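Local coordinates for protein YcaO (Methanopyrus kandleri, PDB 6CIB) that binds ADP and magnesium and, as a YcaO-family enzyme, probably uses ATP to activate backbone amides for thioamidation of ribosomally made peptides, at residues Y6-F11 / A244-L249; P44-I49 / T66-A71; D139-H144 / E361-N366. One frame throughout, in Å; residues are numbered along the deposited sequence.

Contact 1: Y6-F11 / A244-L249; sequences YDVEGF and AVLRAL
The carbonyl oxygen of Glu9 is gripped side-on by two nitrogens of Arg247. Arg247 NE gives the shorter and straighter bond, 2.7 Å to Glu9 O with an N-H...O angle of 164°, while Arg247 NH2 reaches Glu9 O at 3.2 Å on a more bent path. The acceptor lies almost in the guanidinium plane, so both N-H groups converge on it. The NH2 donor approaches in the carbonyl plane, on a lone pair, whereas NE comes in tilted from that plane. The arginine chain is extended from CG to NE, which carries the charged end away from its helix to the loop; Gly10 CA lies at the guanidinium edge, 3.5 Å from Arg247 NH2, leaving little room for a side chain at this position. One residue earlier on the helix, Leu246 supplies the apolar half. With its CG anti to the backbone N (chi1 178°), its CD2 meets Val8 CG1 at 3.7 Å and rests 3.5 Å from Val8 O. The Glu9 carboxylate is held separately: Tyr6 OH donates to the syn lone pair of Glu9 OE1 at 2.5 Å, and OE2 accepts from Thr66 N, so both oxygens are tied and the group is kept from turning. Arg247 NH2 also makes a weak hydrogen bond to Gln160, an ADP-binding residue, which brings the contact to the border of the nucleotide pocket. The loop ahead of helix 16-25 is thereby fastened to helix 241-260, whose other sides pack against helix 188-198 and strand 217-224.

Contact 2: P44-I49 / T66-A71; sequences PIPVEI and TTRIQA. With OXM (oxamic acid), chain I; ADP (adenosine-5'-diphosphate), chain G.
Pro46 CB sits over the centre of one face of the Arg68 guanidinium, 3.4 Å from Arg68 CZ, and the edges of the group are taken up by acceptors. Along one edge, the oxamic acid carboxylate is held by two nearly straight bonds, Arg68 NE to OXM O2 at 2.7 Å and Arg68 NH2 to OXM O3 at 2.8 Å. Arg68 NH1 turns to the strand instead, forming a salt bridge with Glu48 OE2 at 2.8 Å and a weak hydrogen bond to Val47 O. The carboxylate of Glu48 stands 78° from the guanidinium plane and is met on its anti side by NH1 alone, NE and NH2 being engaged by the oxamic acid. Arg68 reaches these partners because its chain folds back at chi2 (62°) and chi3 (58°). Glu48 OE2 also forms a hydrogen bond with Ser39, and OE1 a salt bridge with Arg50. Ala71 CB packs against Pro46 CB, 4.0 Å away, and also touches Glu48 CG. Thr67 is the N-cap of helix 68-85: its OG1 accepts from Gln70 N at 3.1 Å. The side chain of Gln70 leads away from the strand and reads the adenine edge of ADP, donating from NE2 to N7 at 2.8 Å and accepting from N6. A leucine in place of Arg68 would probably leave Glu48 without this charged mate and strip the oxamate carboxylate of its two-bond grip. The positive charge of Arg68 is shared between two carboxylates, one of the protein and one of the ligand, which probably favours holding the anion at the start of the helix.

Contact 3: D139-H144 / E361-N366; sequences DALPSH and EARVGN
Two irregular segments meet here, Leu141 and Ala362 being the closest backbone pair, with 7.9 Å between their CA atoms, so side chains bridge the gap. Arg363 carries most of it. Its CG is anti to the carbonyl carbon (chi1 -65°) and the chain runs extended to NE, which pushes the guanidinium between Leu141 and His144. Over one face lies Leu141 CD1, offset toward the rim; the same methyl also touches Arg363 CG at 3.7 Å, the two side chains lying alongside with their ends pointing opposite ways. Over the centre of the opposite face stands His144, with His144 NE2 3.2 Å from Arg363 CZ; the imidazole meets the arginine face with its edge, the planes 89° apart. At the backbone, Arg363 is the centre of an inverse gamma turn, closed by a weak bond from Val364 N to Ala362 O, and beside the turn Ala362 CB packs against Leu141 CD2 at 3.7 Å. The loops flank two neighbouring antiparallel strands of the five-stranded sheet: segment 139-144 precedes strand 148-150, and strand 346-351 comes before segment 361-366. In the guanidinium plane, Arg363 NH2 donates to Pro142 O at 3.1 Å, and a water links the pair again, accepting from Arg363 NE at 2.7 Å and donating to Pro142 O at 2.6 Å. Arg363 NH1 turns to another partner, a salt bridge with Glu131. Trp105 packs on both Leu141 and Arg363. The His144 side chain lies about 7 Å from that of Glu164, a residue that binds magnesium in another structure of this protein.

From the N terminus, the chain enters contact 1 at 6-11, passes helix 16-25, and at 44-49 opens contact 2, a short loop through strands 45-54 and 57-64 that closes at 66-71. Contact 2 is therefore nested inside contact 1. Contact 3 opens at 139-144, before contact 1 closes at 244-249 on helix 241-260, and itself closes only at 361-366, so contacts 1 and 3 cross while 2 and 3 follow in series. Contacts 1 and 2 touch, Leu246 CD1 lying 3.7 Å from Thr66 CG2, and tie the N-terminal region to helix 241-260. Contact 3, its centre about 28 Å from that of contact 1, joins loops beside the five-stranded sheet on the opposite side of the chain's centre.

Contact 1: Y6-F11 / A244-L249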
# COMPACT_ATOMS: atom_id res chain seq x y z
N TYR A 6 10.31 15.61 -4.89
CA TYR A 6 9.02 15.26 -5.48
C TYR A 6 8.10 14.69 -4.43
O TYR A 6 8.46 13.75 -3.70
CB TYR A 6 9.23 14.28 -6.65
CG TYR A 6 7.99 13.97 -7.45
CD1 TYR A 6 7.56 14.81 -8.48
CD2 TYR A 6 7.24 12.82 -7.17
CE1 TYR A 6 6.42 14.51 -9.22
CE2 TYR A 6 6.10 12.51 -7.90
CZ TYR A 6 5.70 13.35 -8.92
OH TYR A 6 4.57 13.02 -9.63
N ASP A 7 6.90 15.27 -4.32
CA ASP A 7 5.95 14.84 -3.30
C ASP A 7 4.50 14.89 -3.77
O ASP A 7 3.62 15.37 -3.06
CB ASP A 7 6.17 15.60 -1.98
CG ASP A 7 5.81 17.08 -2.07
OD1 ASP A 7 5.71 17.65 -3.18
OD2 ASP A 7 5.61 17.67 -0.99
N VAL A 8 4.24 14.36 -4.97
CA VAL A 8 2.89 14.30 -5.51
C VAL A 8 2.23 12.96 -5.06
O VAL A 8 1.46 12.96 -4.09
CB VAL A 8 2.89 14.55 -7.05
CG1 VAL A 8 1.48 14.57 -7.61
CG2 VAL A 8 3.58 15.88 -7.37
N GLU A 9 2.58 11.85 -5.71
CA GLU A 9 2.05 10.52 -5.36
C GLU A 9 2.76 9.88 -4.18
O GLU A 9 2.19 9.01 -3.53
CB GLU A 9 2.14 9.56 -6.56
CG GLU A 9 1.27 9.94 -7.75
CD GLU A 9 1.92 10.96 -8.66
OE1 GLU A 9 3.06 11.40 -8.39
OE2 GLU A 9 1.28 11.31 -9.66
N GLY A 10 4.00 10.28 -3.93
CA GLY A 10 4.82 9.77 -2.82
C GLY A 10 6.05 10.66 -2.63
O GLY A 10 6.24 11.62 -3.39
N PHE A 11 6.87 10.33 -1.64
CA PHE A 11 8.06 11.12 -1.28
C PHE A 11 9.30 10.55 -1.95
O PHE A 11 9.76 9.45 -1.63
CB PHE A 11 8.23 11.17 0.24
CG PHE A 11 7.03 11.69 0.97
CD1 PHE A 11 6.80 13.07 1.08
CD2 PHE A 11 6.12 10.81 1.56
CE1 PHE A 11 5.68 13.55 1.75
CE2 PHE A 11 5.00 11.28 2.23
CZ PHE A 11 4.78 12.65 2.33
N ALA A 244 -2.69 11.85 0.68
CA ALA A 244 -3.59 10.75 1.05
C ALA A 244 -4.86 10.72 0.19
O ALA A 244 -5.30 9.64 -0.23
CB ALA A 244 -3.94 10.81 2.54
N VAL A 245 -5.44 11.90 -0.06
CA VAL A 245 -6.62 12.04 -0.93
C VAL A 245 -6.26 11.62 -2.37
O VAL A 245 -6.99 10.83 -2.99
CB VAL A 245 -7.16 13.49 -0.94
CG1 VAL A 245 -8.29 13.68 -1.94
CG2 VAL A 245 -7.64 13.89 0.45
N LEU A 246 -5.15 12.16 -2.87
CA LEU A 246 -4.67 11.85 -4.22
C LEU A 246 -4.46 10.35 -4.42
O LEU A 246 -4.93 9.78 -5.40
CB LEU A 246 -3.39 12.64 -4.55
CG LEU A 246 -2.80 12.34 -5.94
CD1 LEU A 246 -3.73 12.80 -7.06
CD2 LEU A 246 -1.43 12.97 -6.08
N ARG A 247 -3.77 9.72 -3.47
CA ARG A 247 -3.53 8.28 -3.52
C ARG A 247 -4.80 7.45 -3.60
O ARG A 247 -4.88 6.53 -4.41
CB ARG A 247 -2.70 7.84 -2.32
CG ARG A 247 -1.24 8.20 -2.43
CD ARG A 247 -0.53 7.96 -1.11
NE ARG A 247 0.91 7.90 -1.37
CZ ARG A 247 1.80 7.21 -0.66
NH1 ARG A 247 1.44 6.48 0.40
NH2 ARG A 247 3.07 7.25 -1.05
N ALA A 248 -5.80 7.80 -2.79
CA ALA A 248 -7.11 7.11 -2.80
C ALA A 248 -7.82 7.22 -4.16
O ALA A 248 -8.33 6.22 -4.69
CB ALA A 248 -8.00 7.62 -1.67
N LEU A 249 -7.84 8.43 -4.71
CA LEU A 249 -8.45 8.69 -6.03
C LEU A 249 -7.73 7.97 -7.16
O LEU A 249 -8.37 7.41 -8.06
CB LEU A 249 -8.52 10.20 -6.31
CG LEU A 249 -9.54 10.99 -5.47
CD1 LEU A 249 -9.30 12.50 -5.59
CD2 LEU A 249 -10.97 10.66 -5.84

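Contact 2: P44-I49 / T66-A71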
# COMPACT_ATOMS: atom_id res chain seq x y z
N PRO A 44 -9.19 11.65 -16.31
CA PRO A 44 -7.89 12.29 -16.54
C PRO A 44 -6.68 11.47 -16.08
O PRO A 44 -5.55 11.93 -16.27
CB PRO A 44 -8.00 13.56 -15.71
CG PRO A 44 -8.80 13.14 -14.52
CD PRO A 44 -9.78 12.09 -15.02
N ILE A 45 -6.89 10.29 -15.48
CA ILE A 45 -5.81 9.54 -14.83
C ILE A 45 -5.20 8.45 -15.71
O ILE A 45 -5.89 7.49 -16.09
CB ILE A 45 -6.22 8.93 -13.45
CG1 ILE A 45 -6.70 10.02 -12.47
CG2 ILE A 45 -5.09 8.08 -12.86
CD1 ILE A 45 -5.72 11.17 -12.25
N PRO A 46 -3.89 8.57 -16.02
CA PRO A 46 -3.15 7.52 -16.72
C PRO A 46 -2.99 6.29 -15.83
O PRO A 46 -2.58 6.40 -14.67
CB PRO A 46 -1.76 8.15 -16.96
CG PRO A 46 -1.92 9.60 -16.71
CD PRO A 46 -3.05 9.75 -15.74
N VAL A 47 -3.34 5.13 -16.39
CA VAL A 47 -3.16 3.84 -15.73
C VAL A 47 -2.35 2.94 -16.66
O VAL A 47 -2.54 2.95 -17.88
CB VAL A 47 -4.52 3.17 -15.34
CG1 VAL A 47 -4.29 1.81 -14.68
CG2 VAL A 47 -5.33 4.07 -14.41
N GLU A 48 -1.44 2.16 -16.08
CA GLU A 48 -0.54 1.29 -16.83
C GLU A 48 -0.71 -0.16 -16.38
O GLU A 48 -0.79 -0.44 -15.18
CB GLU A 48 0.90 1.73 -16.64
CG GLU A 48 1.25 3.03 -17.34
CD GLU A 48 1.35 2.88 -18.86
OE1 GLU A 48 1.93 1.88 -19.33
OE2 GLU A 48 0.84 3.75 -19.58
N ILE A 49 -0.79 -1.08 -17.34
CA ILE A 49 -0.96 -2.50 -17.00
C ILE A 49 0.22 -3.28 -17.55
O ILE A 49 0.65 -3.05 -18.68
CB ILE A 49 -2.32 -3.09 -17.47
CG1 ILE A 49 -3.49 -2.41 -16.75
CG2 ILE A 49 -2.42 -4.59 -17.21
CD1 ILE A 49 -4.17 -1.36 -17.59
N THR A 66 -0.46 10.83 -11.67
CA THR A 66 -1.09 12.02 -12.26
C THR A 66 -0.57 12.29 -13.67
O THR A 66 -1.23 12.99 -14.44
CB THR A 66 -0.88 13.27 -11.39
OG1 THR A 66 0.52 13.50 -11.23
CG2 THR A 66 -1.53 13.09 -10.02
N THR A 67 0.60 11.73 -13.99
CA THR A 67 1.23 11.88 -15.30
C THR A 67 1.52 10.50 -15.88
O THR A 67 1.64 9.52 -15.14
CB THR A 67 2.57 12.65 -15.23
OG1 THR A 67 3.46 11.95 -14.35
CG2 THR A 67 2.38 14.10 -14.73
N ARG A 68 1.66 10.44 -17.21
CA ARG A 68 1.95 9.19 -17.91
C ARG A 68 3.32 8.66 -17.50
O ARG A 68 3.50 7.45 -17.36
CB ARG A 68 1.87 9.39 -19.44
CG ARG A 68 2.11 8.14 -20.30
CD ARG A 68 1.07 7.03 -20.08
NE ARG A 68 -0.29 7.47 -20.35
CZ ARG A 68 -1.40 6.79 -20.05
NH1 ARG A 68 -1.32 5.60 -19.45
NH2 ARG A 68 -2.59 7.30 -20.34
N ILE A 69 4.27 9.58 -17.29
CA ILE A 69 5.59 9.22 -16.80
C ILE A 69 5.49 8.51 -15.44
O ILE A 69 6.01 7.39 -15.29
CB ILE A 69 6.58 10.43 -16.76
CG1 ILE A 69 7.05 10.81 -18.18
CG2 ILE A 69 7.81 10.08 -15.92
CD1 ILE A 69 7.78 12.15 -18.29
N GLN A 70 4.79 9.11 -14.48
CA GLN A 70 4.67 8.50 -13.14
C GLN A 70 3.94 7.16 -13.17
O GLN A 70 4.33 6.23 -12.46
CB GLN A 70 4.02 9.46 -12.11
CG GLN A 70 3.76 8.87 -10.71
CD GLN A 70 5.00 8.28 -10.02
OE1 GLN A 70 6.14 8.60 -10.36
NE2 GLN A 70 4.77 7.41 -9.02
N ALA A 71 2.90 7.05 -14.00
CA ALA A 71 2.19 5.79 -14.17
C ALA A 71 3.10 4.69 -14.70
O ALA A 71 2.99 3.53 -14.27
CB ALA A 71 0.99 5.98 -15.09
C1 OXM I . -1.61 11.13 -23.31
N1 OXM I . -2.73 11.28 -24.01
O1 OXM I . -0.60 11.80 -23.53
C2 OXM I . -1.60 10.14 -22.23
O2 OXM I . -0.50 9.75 -21.77
O3 OXM I . -2.69 9.70 -21.80
PB ADP G . 1.48 1.82 -4.21
O1B ADP G . 2.80 1.65 -3.49
O2B ADP G . 0.34 2.32 -3.34
O3B ADP G . 1.09 0.67 -5.12
PA ADP G . 2.35 3.24 -6.59
O1A ADP G . 2.64 4.71 -6.72
O2A ADP G . 1.39 2.65 -7.59
O3A ADP G . 1.74 3.13 -5.12
O5' ADP G . 3.75 2.45 -6.61
C5' ADP G . 3.96 1.08 -6.99
C4' ADP G . 5.40 0.68 -6.66
O4' ADP G . 6.32 1.53 -7.36
C3' ADP G . 5.77 0.84 -5.18
O3' ADP G . 6.78 -0.11 -4.81
C2' ADP G . 6.36 2.24 -5.12
O2' ADP G . 7.21 2.43 -3.99
C1' ADP G . 7.10 2.33 -6.45
N9 ADP G . 7.19 3.70 -6.98
C8 ADP G . 6.15 4.47 -7.35
N7 ADP G . 6.57 5.68 -7.79
C5 ADP G . 7.91 5.69 -7.74
C6 ADP G . 8.97 6.66 -8.07
N6 ADP G . 8.65 7.88 -8.57
N1 ADP G . 10.26 6.28 -7.85
C2 ADP G . 10.58 5.07 -7.35
N3 ADP G . 9.66 4.13 -7.03
C4 ADP G . 8.32 4.38 -7.20
O HOH W 1 -3.87 13.26 -14.32

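Contact 3: D139-H144 / E361-N366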
# COMPACT_ATOMS: atom_id res chain seq x y z
N ASP A 139 2.83 -22.41 5.18
CA ASP A 139 2.35 -22.10 6.54
C ASP A 139 0.84 -21.97 6.78
O ASP A 139 0.03 -22.14 5.86
CB ASP A 139 3.11 -20.88 7.08
CG ASP A 139 4.60 -21.12 7.22
OD1 ASP A 139 5.06 -22.25 6.92
OD2 ASP A 139 5.32 -20.19 7.63
N ALA A 140 0.49 -21.66 8.04
CA ALA A 140 -0.89 -21.55 8.53
C ALA A 140 -1.74 -20.53 7.78
O ALA A 140 -2.92 -20.78 7.50
CB ALA A 140 -0.88 -21.24 10.03
N LEU A 141 -1.14 -19.38 7.45
CA LEU A 141 -1.84 -18.33 6.71
C LEU A 141 -1.15 -18.06 5.37
O LEU A 141 0.06 -18.31 5.24
CB LEU A 141 -1.93 -17.05 7.55
CG LEU A 141 -2.75 -17.09 8.85
CD1 LEU A 141 -2.80 -15.70 9.44
CD2 LEU A 141 -4.16 -17.64 8.66
N PRO A 142 -1.91 -17.57 4.35
CA PRO A 142 -1.26 -17.22 3.09
C PRO A 142 -0.31 -16.03 3.22
O PRO A 142 -0.53 -15.14 4.05
CB PRO A 142 -2.44 -16.83 2.18
CG PRO A 142 -3.64 -17.47 2.79
CD PRO A 142 -3.38 -17.42 4.27
N SER A 143 0.75 -16.07 2.42
CA SER A 143 1.67 -14.94 2.25
C SER A 143 0.94 -13.81 1.52
O SER A 143 -0.14 -14.03 0.94
CB SER A 143 2.89 -15.40 1.44
OG SER A 143 2.51 -15.88 0.16
N HIS A 144 1.50 -12.61 1.57
CA HIS A 144 0.90 -11.43 0.90
C HIS A 144 1.94 -10.32 0.73
O HIS A 144 3.12 -10.51 1.06
CB HIS A 144 -0.37 -10.94 1.63
CG HIS A 144 -0.13 -10.53 3.05
ND1 HIS A 144 0.41 -9.31 3.39
CD2 HIS A 144 -0.35 -11.19 4.22
CE1 HIS A 144 0.50 -9.22 4.71
NE2 HIS A 144 0.05 -10.35 5.24
N GLU A 361 -8.71 -12.61 7.83
CA GLU A 361 -9.48 -12.47 9.08
C GLU A 361 -8.70 -12.88 10.32
O GLU A 361 -8.96 -12.35 11.41
CB GLU A 361 -10.81 -13.23 8.99
CG GLU A 361 -11.90 -12.42 8.30
CD GLU A 361 -13.19 -13.20 8.06
OE1 GLU A 361 -13.41 -14.25 8.70
OE2 GLU A 361 -13.99 -12.73 7.22
N ALA A 362 -7.74 -13.79 10.15
CA ALA A 362 -6.88 -14.23 11.24
C ALA A 362 -5.78 -13.24 11.63
O ALA A 362 -5.19 -13.37 12.72
CB ALA A 362 -6.29 -15.59 10.92
N ARG A 363 -5.49 -12.26 10.77
CA ARG A 363 -4.43 -11.27 11.01
C ARG A 363 -4.98 -10.03 11.72
O ARG A 363 -4.78 -8.89 11.29
CB ARG A 363 -3.71 -10.90 9.70
CG ARG A 363 -2.94 -12.02 9.03
CD ARG A 363 -2.27 -11.53 7.75
NE ARG A 363 -1.49 -12.57 7.07
CZ ARG A 363 -0.21 -12.84 7.31
NH1 ARG A 363 0.47 -12.15 8.23
NH2 ARG A 363 0.41 -13.80 6.63
N VAL A 364 -5.67 -10.28 12.84
CA VAL A 364 -6.38 -9.27 13.63
C VAL A 364 -5.45 -8.16 14.13
O VAL A 364 -5.82 -6.98 14.10
CB VAL A 364 -7.15 -9.94 14.82
CG1 VAL A 364 -7.67 -8.91 15.83
CG2 VAL A 364 -8.30 -10.79 14.31
N GLY A 365 -4.25 -8.54 14.57
CA GLY A 365 -3.32 -7.60 15.21
C GLY A 365 -3.82 -7.14 16.57
O GLY A 365 -4.76 -7.71 17.13
N ASN A 366 -3.19 -6.09 17.10
CA ASN A 366 -3.59 -5.51 18.38
C ASN A 366 -4.90 -4.76 18.22
O ASN A 366 -4.95 -3.72 17.58
CB ASN A 366 -2.50 -4.59 18.94
CG ASN A 366 -1.22 -5.34 19.28
OD1 ASN A 366 -1.21 -6.57 19.37
ND2 ASN A 366 -0.14 -4.59 19.48
O HOH W 2 -2.65 -14.10 5.11